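Local coordinates for acyl-CoA synthetase (AMP-forming)/AMP-acid ligase II-like protein (Dyadobacter fermentans, PDB 4GS5) that probably activates a carboxylic acid, perhaps a medium-chain fatty acid, with ATP and joins it to coenzyme A, as members of its AMP-forming ligase family do, at residues Q177-T182 with S186-K191; Y202-L205 with Q209-V212; D234-E237 with A242-W245; A249-N254 with V261-D266. One frame throughout, in Å; residues are numbered along the deposited sequence.

Interaction 1 (Q177-T182 with S186-K191); sequences QSYGMT and SHVALK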
loop_
_atom_site.group_PDB
_atom_site.type_symbol
_atom_site.label_atom_id
_atom_site.label_comp_id
_atom_site.label_asym_id
_atom_site.label_seq_id
_atom_site.Cartn_x
_atom_site.Cartn_y
_atom_site.Cartn_z
ATOM N N GLN A 177 -5.876 -5.362 6.141
ATOM C CA GLN A 177 -5.173 -4.191 5.630
ATOM C C GLN A 177 -5.663 -3.873 4.221
ATOM O O GLN A 177 -5.854 -4.779 3.413
ATOM C CB GLN A 177 -3.639 -4.365 5.657
ATOM C CG GLN A 177 -2.897 -3.060 5.272
ATOM C CD GLN A 177 -1.466 -3.000 5.781
ATOM O OE1 GLN A 177 -0.808 -4.022 5.926
ATOM N NE2 GLN A 177 -0.991 -1.792 6.079
ATOM N N SER A 178 -5.884 -2.589 3.947
ATOM C CA SER A 178 -6.405 -2.128 2.657
ATOM C C SER A 178 -5.325 -2.038 1.588
ATOM O O SER A 178 -4.158 -1.753 1.886
ATOM C CB SER A 178 -6.978 -0.713 2.805
ATOM O OG SER A 178 -8.068 -0.706 3.702
ATOM N N TYR A 179 -5.721 -2.263 0.345
ATOM C CA TYR A 179 -4.940 -1.801 -0.798
ATOM C C TYR A 179 -5.827 -0.815 -1.547
ATOM O O TYR A 179 -6.967 -1.136 -1.867
ATOM C CB TYR A 179 -4.569 -2.964 -1.721
ATOM C CG TYR A 179 -3.921 -2.531 -3.030
ATOM C CD1 TYR A 179 -2.546 -2.370 -3.128
ATOM C CD2 TYR A 179 -4.691 -2.316 -4.177
ATOM C CE1 TYR A 179 -1.945 -1.991 -4.338
ATOM C CE2 TYR A 179 -4.107 -1.940 -5.379
ATOM C CZ TYR A 179 -2.737 -1.783 -5.456
ATOM O OH TYR A 179 -2.159 -1.415 -6.652
ATOM N N GLY A 180 -5.323 0.387 -1.797
ATOM C CA GLY A 180 -6.105 1.392 -2.493
ATOM C C GLY A 180 -5.259 2.601 -2.824
ATOM O O GLY A 180 -4.039 2.594 -2.631
HETATM N N MSE A 181 -5.907 3.633 -3.356
HETATM C CA MSE A 181 -5.234 4.874 -3.689
HETATM C C MSE A 181 -6.308 5.969 -3.769
HETATM O O MSE A 181 -7.501 5.665 -3.822
HETATM C CB MSE A 181 -4.538 4.714 -5.030
HETATM C CG MSE A 181 -5.514 4.445 -6.173
HETATM SE SE MSE A 181 -4.918 3.061 -7.433
HETATM C CE MSE A 181 -4.729 1.559 -6.207
ATOM N N THR A 182 -5.900 7.233 -3.793
ATOM C CA THR A 182 -6.879 8.314 -3.860
ATOM C C THR A 182 -7.743 8.191 -5.120
ATOM O O THR A 182 -8.947 8.464 -5.072
ATOM C CB THR A 182 -6.229 9.724 -3.778
ATOM O OG1 THR A 182 -5.765 10.118 -5.072
ATOM C CG2 THR A 182 -5.069 9.731 -2.813
ATOM N N SER A 186 -10.951 5.062 -1.920
ATOM C CA SER A 186 -10.419 4.305 -0.796
ATOM C C SER A 186 -9.930 2.935 -1.298
ATOM O O SER A 186 -9.337 2.817 -2.375
ATOM C CB SER A 186 -11.515 4.121 0.264
ATOM O OG SER A 186 -10.974 3.884 1.552
ATOM N N HIS A 187 -10.207 1.889 -0.536
ATOM C CA HIS A 187 -9.673 0.575 -0.865
ATOM C C HIS A 187 -10.382 -0.092 -2.064
ATOM O O HIS A 187 -11.560 0.185 -2.339
ATOM C CB HIS A 187 -9.682 -0.321 0.391
ATOM C CG HIS A 187 -11.032 -0.471 1.037
ATOM N ND1 HIS A 187 -11.206 -1.049 2.274
ATOM C CD2 HIS A 187 -12.271 -0.133 0.603
ATOM C CE1 HIS A 187 -12.494 -1.073 2.574
ATOM N NE2 HIS A 187 -13.159 -0.515 1.582
ATOM N N VAL A 188 -9.655 -0.945 -2.794
ATOM C CA VAL A 188 -10.249 -1.796 -3.827
ATOM C C VAL A 188 -9.991 -3.270 -3.519
ATOM O O VAL A 188 -10.499 -4.162 -4.216
ATOM C CB VAL A 188 -9.704 -1.478 -5.233
ATOM C CG1 VAL A 188 -9.991 -0.031 -5.589
ATOM C CG2 VAL A 188 -8.194 -1.786 -5.326
ATOM N N ALA A 189 -9.206 -3.521 -2.471
ATOM C CA ALA A 189 -8.886 -4.896 -2.075
ATOM C C ALA A 189 -8.461 -4.967 -0.611
ATOM O O ALA A 189 -8.055 -3.963 -0.047
ATOM C CB ALA A 189 -7.799 -5.491 -2.983
ATOM N N LEU A 190 -8.561 -6.158 -0.009
ATOM C CA LEU A 190 -8.254 -6.335 1.412
ATOM C C LEU A 190 -7.392 -7.572 1.678
ATOM O O LEU A 190 -7.673 -8.652 1.152
ATOM C CB LEU A 190 -9.538 -6.465 2.241
ATOM C CG LEU A 190 -10.547 -5.334 2.298
ATOM C CD1 LEU A 190 -11.819 -5.809 3.017
ATOM C CD2 LEU A 190 -9.942 -4.125 3.014
ATOM N N LYS A 191 -6.362 -7.403 2.502
ATOM C CA LYS A 191 -5.515 -8.511 2.957
ATOM C C LYS A 191 -5.924 -8.960 4.360
ATOM O O LYS A 191 -6.128 -8.129 5.242
ATOM C CB LYS A 191 -4.060 -8.045 3.012
ATOM C CG LYS A 191 -3.078 -9.119 3.547
ATOM C CD LYS A 191 -1.657 -8.575 3.638
ATOM C CE LYS A 191 -1.008 -8.445 2.276
ATOM N NZ LYS A 191 0.369 -7.858 2.378
HETATM O O HOH W 1 0.602 -6.100 5.015
#

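Interaction 2 (Y202-L205 with Q209-V212); sequences YVFL and QYGV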
loop_
_atom_site.group_PDB
_atom_site.type_symbol
_atom_site.label_atom_id
_atom_site.label_comp_id
_atom_site.label_asym_id
_atom_site.label_seq_id
_atom_site.Cartn_x
_atom_site.Cartn_y
_atom_site.Cartn_z
ATOM N N TYR A 202 -4.127 -9.849 -1.559
ATOM C CA TYR A 202 -5.182 -8.854 -1.416
ATOM C C TYR A 202 -6.381 -9.372 -2.205
ATOM O O TYR A 202 -6.272 -9.607 -3.402
ATOM C CB TYR A 202 -4.728 -7.515 -1.988
ATOM C CG TYR A 202 -3.626 -6.814 -1.195
ATOM C CD1 TYR A 202 -3.925 -6.004 -0.098
ATOM C CD2 TYR A 202 -2.302 -6.935 -1.572
ATOM C CE1 TYR A 202 -2.914 -5.340 0.606
ATOM C CE2 TYR A 202 -1.284 -6.277 -0.880
ATOM C CZ TYR A 202 -1.596 -5.485 0.201
ATOM O OH TYR A 202 -0.579 -4.857 0.873
ATOM N N VAL A 203 -7.522 -9.536 -1.546
ATOM C CA VAL A 203 -8.728 -10.014 -2.210
ATOM C C VAL A 203 -9.579 -8.833 -2.680
ATOM O O VAL A 203 -9.966 -7.977 -1.885
ATOM C CB VAL A 203 -9.543 -10.924 -1.284
ATOM C CG1 VAL A 203 -10.811 -11.437 -1.977
ATOM C CG2 VAL A 203 -8.677 -12.108 -0.797
ATOM N N PHE A 204 -9.852 -8.783 -3.980
ATOM C CA PHE A 204 -10.623 -7.689 -4.577
ATOM C C PHE A 204 -12.015 -7.529 -3.965
ATOM O O PHE A 204 -12.760 -8.495 -3.823
ATOM C CB PHE A 204 -10.754 -7.895 -6.094
ATOM C CG PHE A 204 -9.468 -7.665 -6.851
ATOM C CD1 PHE A 204 -8.919 -6.380 -6.949
ATOM C CD2 PHE A 204 -8.791 -8.734 -7.436
ATOM C CE1 PHE A 204 -7.726 -6.163 -7.633
ATOM C CE2 PHE A 204 -7.590 -8.536 -8.125
ATOM C CZ PHE A 204 -7.058 -7.254 -8.236
ATOM N N LEU A 205 -12.359 -6.295 -3.606
ATOM C CA LEU A 205 -13.700 -5.970 -3.139
ATOM C C LEU A 205 -14.719 -6.176 -4.263
ATOM O O LEU A 205 -14.383 -6.071 -5.440
ATOM C CB LEU A 205 -13.744 -4.517 -2.658
ATOM C CG LEU A 205 -12.967 -4.227 -1.378
ATOM C CD1 LEU A 205 -12.806 -2.724 -1.171
ATOM C CD2 LEU A 205 -13.656 -4.864 -0.195
ATOM N N GLN A 209 -13.541 -4.291 -11.143
ATOM C CA GLN A 209 -13.044 -5.053 -12.289
ATOM C C GLN A 209 -11.529 -4.872 -12.309
ATOM O O GLN A 209 -11.027 -3.779 -12.005
ATOM C CB GLN A 209 -13.667 -4.555 -13.600
ATOM C CG GLN A 209 -15.181 -4.731 -13.677
ATOM C CD GLN A 209 -15.928 -3.401 -13.660
ATOM O OE1 GLN A 209 -16.767 -3.154 -12.788
ATOM N NE2 GLN A 209 -15.626 -2.536 -14.630
ATOM N N TYR A 210 -10.803 -5.930 -12.659
ATOM C CA TYR A 210 -9.340 -5.946 -12.512
ATOM C C TYR A 210 -8.669 -6.731 -13.631
ATOM O O TYR A 210 -9.301 -7.552 -14.298
ATOM C CB TYR A 210 -8.936 -6.523 -11.147
ATOM C CG TYR A 210 -9.637 -7.829 -10.824
ATOM C CD1 TYR A 210 -9.136 -9.039 -11.293
ATOM C CD2 TYR A 210 -10.806 -7.852 -10.067
ATOM C CE1 TYR A 210 -9.777 -10.240 -11.016
ATOM C CE2 TYR A 210 -11.457 -9.055 -9.782
ATOM C CZ TYR A 210 -10.928 -10.238 -10.256
ATOM O OH TYR A 210 -11.558 -11.428 -9.986
ATOM N N GLY A 211 -7.387 -6.460 -13.840
ATOM C CA GLY A 211 -6.618 -7.129 -14.882
ATOM C C GLY A 211 -5.215 -6.553 -14.862
ATOM O O GLY A 211 -4.917 -5.718 -14.013
ATOM N N VAL A 212 -4.360 -6.983 -15.783
ATOM C CA VAL A 212 -3.015 -6.418 -15.890
ATOM C C VAL A 212 -2.761 -5.923 -17.313
ATOM O O VAL A 212 -3.352 -6.426 -18.252
ATOM C CB VAL A 212 -1.922 -7.452 -15.497
ATOM C CG1 VAL A 212 -2.023 -7.801 -14.016
ATOM C CG2 VAL A 212 -2.047 -8.702 -16.352
#

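Interaction 3 (D234-E237 with A242-W245); sequences DLVE and AFQW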
loop_
_atom_site.group_PDB
_atom_site.type_symbol
_atom_site.label_atom_id
_atom_site.label_comp_id
_atom_site.label_asym_id
_atom_site.label_seq_id
_atom_site.Cartn_x
_atom_site.Cartn_y
_atom_site.Cartn_z
ATOM N N ASP A 234 2.131 -1.145 -10.181
ATOM C CA ASP A 234 2.388 -2.320 -9.348
ATOM C C ASP A 234 2.379 -3.620 -10.150
ATOM O O ASP A 234 1.333 -4.053 -10.632
ATOM C CB ASP A 234 1.358 -2.439 -8.215
ATOM C CG ASP A 234 1.479 -1.326 -7.183
ATOM O OD1 ASP A 234 2.601 -0.831 -6.950
ATOM O OD2 ASP A 234 0.447 -0.947 -6.610
ATOM N N LEU A 235 3.547 -4.243 -10.275
ATOM C CA LEU A 235 3.656 -5.606 -10.794
ATOM C C LEU A 235 2.955 -6.591 -9.843
ATOM O O LEU A 235 3.274 -6.657 -8.649
ATOM C CB LEU A 235 5.135 -5.975 -10.892
ATOM C CG LEU A 235 5.641 -6.934 -11.950
ATOM C CD1 LEU A 235 5.445 -6.342 -13.342
ATOM C CD2 LEU A 235 7.117 -7.229 -11.685
ATOM N N VAL A 236 2.023 -7.381 -10.373
ATOM C CA VAL A 236 1.241 -8.289 -9.543
ATOM C C VAL A 236 1.071 -9.650 -10.212
ATOM O O VAL A 236 1.270 -9.797 -11.402
ATOM C CB VAL A 236 -0.174 -7.716 -9.221
ATOM C CG1 VAL A 236 -0.059 -6.311 -8.566
ATOM C CG2 VAL A 236 -1.045 -7.640 -10.477
ATOM N N GLU A 237 0.682 -10.641 -9.434
ATOM C CA GLU A 237 0.187 -11.874 -10.011
ATOM C C GLU A 237 -1.228 -12.059 -9.524
ATOM O O GLU A 237 -1.466 -12.128 -8.319
ATOM C CB GLU A 237 1.053 -13.053 -9.581
ATOM C CG GLU A 237 2.324 -13.193 -10.386
ATOM C CD GLU A 237 2.095 -13.885 -11.725
ATOM O OE1 GLU A 237 0.949 -14.316 -11.996
ATOM O OE2 GLU A 237 3.066 -13.998 -12.507
ATOM N N ALA A 242 -8.201 -12.239 -6.473
ATOM C CA ALA A 242 -7.238 -11.707 -5.518
ATOM C C ALA A 242 -5.903 -11.532 -6.220
ATOM O O ALA A 242 -5.695 -12.060 -7.310
ATOM C CB ALA A 242 -7.078 -12.667 -4.303
ATOM N N PHE A 243 -4.983 -10.800 -5.609
ATOM C CA PHE A 243 -3.673 -10.668 -6.225
ATOM C C PHE A 243 -2.566 -10.656 -5.211
ATOM O O PHE A 243 -2.769 -10.354 -4.036
ATOM C CB PHE A 243 -3.581 -9.414 -7.113
ATOM C CG PHE A 243 -3.466 -8.109 -6.332
ATOM C CD1 PHE A 243 -2.228 -7.575 -6.018
ATOM C CD2 PHE A 243 -4.607 -7.414 -5.951
ATOM C CE1 PHE A 243 -2.127 -6.359 -5.318
ATOM C CE2 PHE A 243 -4.519 -6.195 -5.259
ATOM C CZ PHE A 243 -3.290 -5.671 -4.940
ATOM N N GLN A 244 -1.380 -10.998 -5.688
ATOM C CA GLN A 244 -0.193 -10.892 -4.888
ATOM C C GLN A 244 0.659 -9.789 -5.490
ATOM O O GLN A 244 0.883 -9.748 -6.712
ATOM C CB GLN A 244 0.596 -12.198 -4.936
ATOM C CG GLN A 244 1.930 -12.074 -4.256
ATOM C CD GLN A 244 2.722 -13.374 -4.279
ATOM O OE1 GLN A 244 2.424 -14.294 -5.053
ATOM N NE2 GLN A 244 3.743 -13.449 -3.433
ATOM N N TRP A 245 1.142 -8.896 -4.643
ATOM C CA TRP A 245 2.030 -7.843 -5.118
ATOM C C TRP A 245 3.435 -8.428 -5.273
ATOM O O TRP A 245 3.942 -9.062 -4.358
ATOM C CB TRP A 245 2.050 -6.690 -4.117
ATOM C CG TRP A 245 2.934 -5.513 -4.505
ATOM C CD1 TRP A 245 2.568 -4.429 -5.257
ATOM C CD2 TRP A 245 4.312 -5.305 -4.149
ATOM N NE1 TRP A 245 3.628 -3.562 -5.382
ATOM C CE2 TRP A 245 4.709 -4.076 -4.721
ATOM C CE3 TRP A 245 5.241 -6.030 -3.397
ATOM C CZ2 TRP A 245 5.991 -3.561 -4.561
ATOM C CZ3 TRP A 245 6.521 -5.508 -3.236
ATOM C CH2 TRP A 245 6.881 -4.285 -3.810
#

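Interaction 4 (A249-N254 with V261-D266); sequences ADNVIN and VLDQID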
loop_
_atom_site.group_PDB
_atom_site.type_symbol
_atom_site.label_atom_id
_atom_site.label_comp_id
_atom_site.label_asym_id
_atom_site.label_seq_id
_atom_site.Cartn_x
_atom_site.Cartn_y
_atom_site.Cartn_z
ATOM N N ALA A 249 7.589 -2.969 -12.192
ATOM C CA ALA A 249 7.787 -3.694 -13.457
ATOM C C ALA A 249 9.237 -3.769 -13.964
ATOM O O ALA A 249 9.725 -4.843 -14.365
ATOM C CB ALA A 249 6.879 -3.125 -14.537
ATOM N N ASP A 250 9.915 -2.628 -13.945
ATOM C CA ASP A 250 11.244 -2.522 -14.523
ATOM C C ASP A 250 12.318 -3.010 -13.568
ATOM O O ASP A 250 13.502 -2.983 -13.894
ATOM C CB ASP A 250 11.534 -1.074 -14.922
ATOM C CG ASP A 250 10.612 -0.578 -16.019
ATOM O OD1 ASP A 250 10.998 -0.671 -17.206
ATOM O OD2 ASP A 250 9.504 -0.098 -15.697
ATOM N N ASN A 251 11.914 -3.456 -12.386
ATOM C CA ASN A 251 12.891 -3.908 -11.400
ATOM C C ASN A 251 12.902 -5.436 -11.201
ATOM O O ASN A 251 13.691 -5.964 -10.403
ATOM C CB ASN A 251 12.650 -3.193 -10.061
ATOM C CG ASN A 251 13.763 -3.443 -9.059
ATOM O OD1 ASN A 251 14.928 -3.611 -9.432
ATOM N ND2 ASN A 251 13.407 -3.488 -7.781
ATOM N N VAL A 252 12.021 -6.138 -11.916
ATOM C CA VAL A 252 11.891 -7.587 -11.767
ATOM C C VAL A 252 11.961 -8.235 -13.144
ATOM O O VAL A 252 11.310 -7.781 -14.092
ATOM C CB VAL A 252 10.575 -7.991 -11.073
ATOM C CG1 VAL A 252 10.571 -9.484 -10.794
ATOM C CG2 VAL A 252 10.387 -7.231 -9.746
ATOM N N ILE A 253 12.781 -9.270 -13.277
ATOM C CA ILE A 253 12.842 -9.985 -14.541
ATOM C C ILE A 253 12.408 -11.429 -14.326
ATOM O O ILE A 253 12.361 -11.909 -13.190
ATOM C CB ILE A 253 14.253 -9.970 -15.164
ATOM C CG1 ILE A 253 15.235 -10.738 -14.273
ATOM C CG2 ILE A 253 14.732 -8.531 -15.400
ATOM C CD1 ILE A 253 16.575 -10.938 -14.916
ATOM N N ASN A 254 12.098 -12.112 -15.421
ATOM C CA ASN A 254 11.728 -13.517 -15.348
ATOM C C ASN A 254 12.683 -14.323 -16.201
ATOM O O ASN A 254 12.633 -14.268 -17.429
ATOM C CB ASN A 254 10.282 -13.734 -15.793
ATOM C CG ASN A 254 9.829 -15.169 -15.601
ATOM O OD1 ASN A 254 10.632 -16.031 -15.275
ATOM N ND2 ASN A 254 8.547 -15.431 -15.813
ATOM N N VAL A 261 14.797 -9.938 -8.637
ATOM C CA VAL A 261 14.687 -8.496 -8.389
ATOM C C VAL A 261 16.065 -7.871 -8.619
ATOM O O VAL A 261 17.040 -8.250 -7.958
ATOM C CB VAL A 261 14.187 -8.206 -6.958
ATOM C CG1 VAL A 261 13.974 -6.690 -6.746
ATOM C CG2 VAL A 261 12.890 -8.974 -6.655
ATOM N N LEU A 262 16.163 -6.937 -9.568
ATOM C CA LEU A 262 17.485 -6.451 -9.974
ATOM C C LEU A 262 18.286 -5.806 -8.839
ATOM O O LEU A 262 19.468 -6.101 -8.671
ATOM C CB LEU A 262 17.387 -5.501 -11.165
ATOM C CG LEU A 262 16.936 -6.201 -12.458
ATOM C CD1 LEU A 262 16.587 -5.154 -13.523
ATOM C CD2 LEU A 262 17.996 -7.195 -12.969
ATOM N N ASP A 263 17.649 -4.947 -8.055
ATOM C CA ASP A 263 18.382 -4.252 -7.001
ATOM C C ASP A 263 18.806 -5.217 -5.892
ATOM O O ASP A 263 19.804 -4.986 -5.214
ATOM C CB ASP A 263 17.620 -3.025 -6.459
ATOM C CG ASP A 263 16.480 -3.388 -5.514
ATOM O OD1 ASP A 263 16.501 -2.932 -4.348
ATOM O OD2 ASP A 263 15.543 -4.101 -5.938
ATOM N N GLN A 264 18.068 -6.310 -5.727
ATOM C CA GLN A 264 18.454 -7.313 -4.728
ATOM C C GLN A 264 19.676 -8.088 -5.182
ATOM O O GLN A 264 20.593 -8.336 -4.401
ATOM C CB GLN A 264 17.306 -8.271 -4.416
ATOM C CG GLN A 264 16.176 -7.620 -3.651
ATOM C CD GLN A 264 15.082 -8.600 -3.280
ATOM O OE1 GLN A 264 15.168 -9.798 -3.575
ATOM N NE2 GLN A 264 14.036 -8.093 -2.626
ATOM N N ILE A 265 19.690 -8.489 -6.444
ATOM C CA ILE A 265 20.865 -9.187 -6.946
ATOM C C ILE A 265 22.062 -8.228 -6.946
ATOM O O ILE A 265 23.191 -8.633 -6.650
ATOM C CB ILE A 265 20.620 -9.877 -8.325
ATOM C CG1 ILE A 265 21.771 -10.824 -8.639
ATOM C CG2 ILE A 265 20.425 -8.875 -9.445
ATOM C CD1 ILE A 265 21.779 -12.040 -7.727
ATOM N N ASP A 266 21.803 -6.946 -7.224
ATOM C CA ASP A 266 22.858 -5.932 -7.195
ATOM C C ASP A 266 23.507 -5.858 -5.809
ATOM O O ASP A 266 24.733 -5.777 -5.701
ATOM C CB ASP A 266 22.313 -4.555 -7.577
ATOM C CG ASP A 266 22.407 -4.276 -9.065
ATOM O OD1 ASP A 266 23.016 -5.090 -9.791
ATOM O OD2 ASP A 266 21.888 -3.228 -9.512
#

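Interaction 1 (Q177-T182 with S186-K191)
Tyr179 meets Val188 and Ala189 at a classic beta bulge, which shows how one carbonyl can serve two residues. Tyr179 O takes a firm bond from Val188 N at 2.8 Å and a weak one from Ala189 N at 3.3 Å, while Tyr179 N donates a hydrogen bond to Ala189 O. With CG anti to the backbone N (chi1 172°), the Tyr179 ring runs alongside Val188, and Val188 CG2 touches its edge in plane, 3.7 Å from Tyr179 CD2. Beyond the bulge Gly180 presses its CA against Ser186 O at 3.5 Å, where a CB would clash. This end is tight. Farther along, Gln177 and Lys191 exchange two backbone bonds, yet their side chains meet loosely, through a water that donates to Gln177 OE1 and accepts from Lys191 NZ; the Gln177 amide is also held by Ala158 O and Val160 N. The bond between Ser178 OG and His187 ND1, 3.5 Å, is weak, and the imidazole is held more firmly through NE2 by Thr69 OG1. The YGMT sequence fits the conserved Tyr-Gly-x-Thr motif of AMP-forming ligases. The hairpin lies between strands 153-155 and 202-204, with helix 90-102 touching His187 through Arg98.

Interaction 2 (Y202-L205 with Q209-V212)
Phe204 and Tyr210 illustrate how two strands that share no backbone bond can still be joined by a single pair of rings. The planes are only 4° from parallel and the centroids 4.0 Å apart, which makes an offset stack. The offset is unequal in its effect: Phe204 CD2 stands over the centre of the Tyr210 ring, 3.4 Å from Tyr210 CD2, whereas Tyr210 CG sits above the Phe204 ring nearer its rim. Slippage in this direction brings Tyr210 CB over the Phe204 face as well, 3.8 Å from the Phe204 centroid, adding a CH-pi contact, and Tyr210 CB comes within 3.5 Å of Phe204 CZ. Tyr210 reaches this position with CG lodged between its backbone N and carbonyl carbon (chi1 49°), which swings the ring toward Phe204. The backbones stay well apart, with CA of Phe204 and CA of Tyr210 8.2 Å from one another. An alanine at Phe204 is likely to leave one face of the Tyr210 ring without its stacking partner and the tyrosine freer to turn.

In the next shell, Phe204 is packed by Leu218, Ile220 and the ring of Phe243, and Tyr210 by Asn241 and Ile238. The backbone of Phe204 is itself held by Asn241, and that of Gln209 by Ser221. Strand 202-204 lies between strands 187-192 and 242-248, whereas strand 209-212 pairs with strand 217-221, so the stack spans two strands that are not neighbours, probably within the distorted beta-barrel portion of this family's large domain.

Interaction 3 (D234-E237 with A242-W245)
The indole of Trp245 has Leu235 O over one face and the Asp234 carboxylate at its edge, in plane. There Trp245 NE1 points to Asp234 OD1 at 3.3 Å, a weak bond, with the carboxylate and ring planes 77° apart. The second ring, Phe243, crosses Val236 obliquely, Phe243 CD1 lying 3.6 Å from Val236 CG1. A chi1 of -179° turns the indole of Trp245 away from its own backbone N and extends it along the sheet toward Asp234, beyond its bridge partner Val236. A more regular ladder backs these side chains: Glu237 and Gln244 form a hydrogen-bonded antiparallel pair with two 2.9 Å bonds, Glu237 N to Gln244 O and Gln244 N to Glu237 O. The ladder is strongly twisted, the two strand segments running 126° from parallel. Asp234 is shared, since its OD2 accepts from Tyr179 OH while OD1 serves the indole. With a leucine in place of Asp234, Trp245 NE1 and the Tyr179 hydroxyl would probably both lose this acceptor, and the indole would be less fixed in rotation. The hairpin of strands 230-238 and 242-248 is flanked by strand 217-221, which bonds to Asp234 through Leu218, and by strand 202-204, whose Tyr202 bonds to Phe243.

Interaction 4 (A249-N254 with V261-D266)
Asn251 joins a loop to the start of helix 262-276 through a set of polar bonds between the turn leading into strand 252-255 and the first residues of the helix. It is a worked example of how one asparagine can serve a helix beginning with both backbone and side chain. Asn251 O receives Leu262 N at 2.8 Å, nearly straight at 167°. Its side chain then takes two more bonds: OD1 accepts a weak one from Asp263 N, and Asn251 ND2 donates to Asp263 OD2 at 2.9 Å. The amide N-H is well aimed, because the partner oxygen lies in the amide plane of Asn251, yet OD2 is met from above its own carboxylate plane, 47° out of it. The extended first torsion of Asn251 (chi1 -171°) carries the amide over to the helix, where its rotation is set mainly by the ND2 bond, with the weak OD1 bond helping. Lying in the first turn, the Asp263 carboxylate would probably be stabilised as an anion by the helix dipole.

Val261 CG1 packs against the Asn251 amide, 3.4 Å from Asn251 ND2. Apolar pairs follow: Val252 CG2 lies 4.3 Å from Val261 CG2 in an antiparallel non-hydrogen-bonded pair, and Ile253 meets Leu262, both covered by Leu296 of strand 295-301. Val261, the last residue of strand 258-261, is also the N-cap of the helix, so the motif is a beta hairpin running into a helix. The Arg-Ala-Asp sequence ending at Asp250 matches the conserved hinge region of AMP-forming ligases, so this is probably where the small C-terminal domain begins.

Interactions 1, 2 and 3 form one continuous patch, their centres 9 to 13 Å apart, whereas interaction 4 stands aside, 16 Å from interaction 3 and 25 Å from interaction 1, centre to centre. Interactions 1 and 3 are joined by a 2.6 Å bond from Tyr179 OH to Asp234 OD2. Strand 202-204 ties the patch together, with Val203 N meeting Leu190 O at 2.8 Å and Phe204 CZ packing 3.4 Å from Phe243 CD2. Leu235 CD1, 3.5 Å from Ala249 CA, carries the packing on to interaction 4. An ethanediol about 3 Å from the Ser178 side chain may mark a pocket; in relatives, the motif of interaction 1 helps form the nucleotide site.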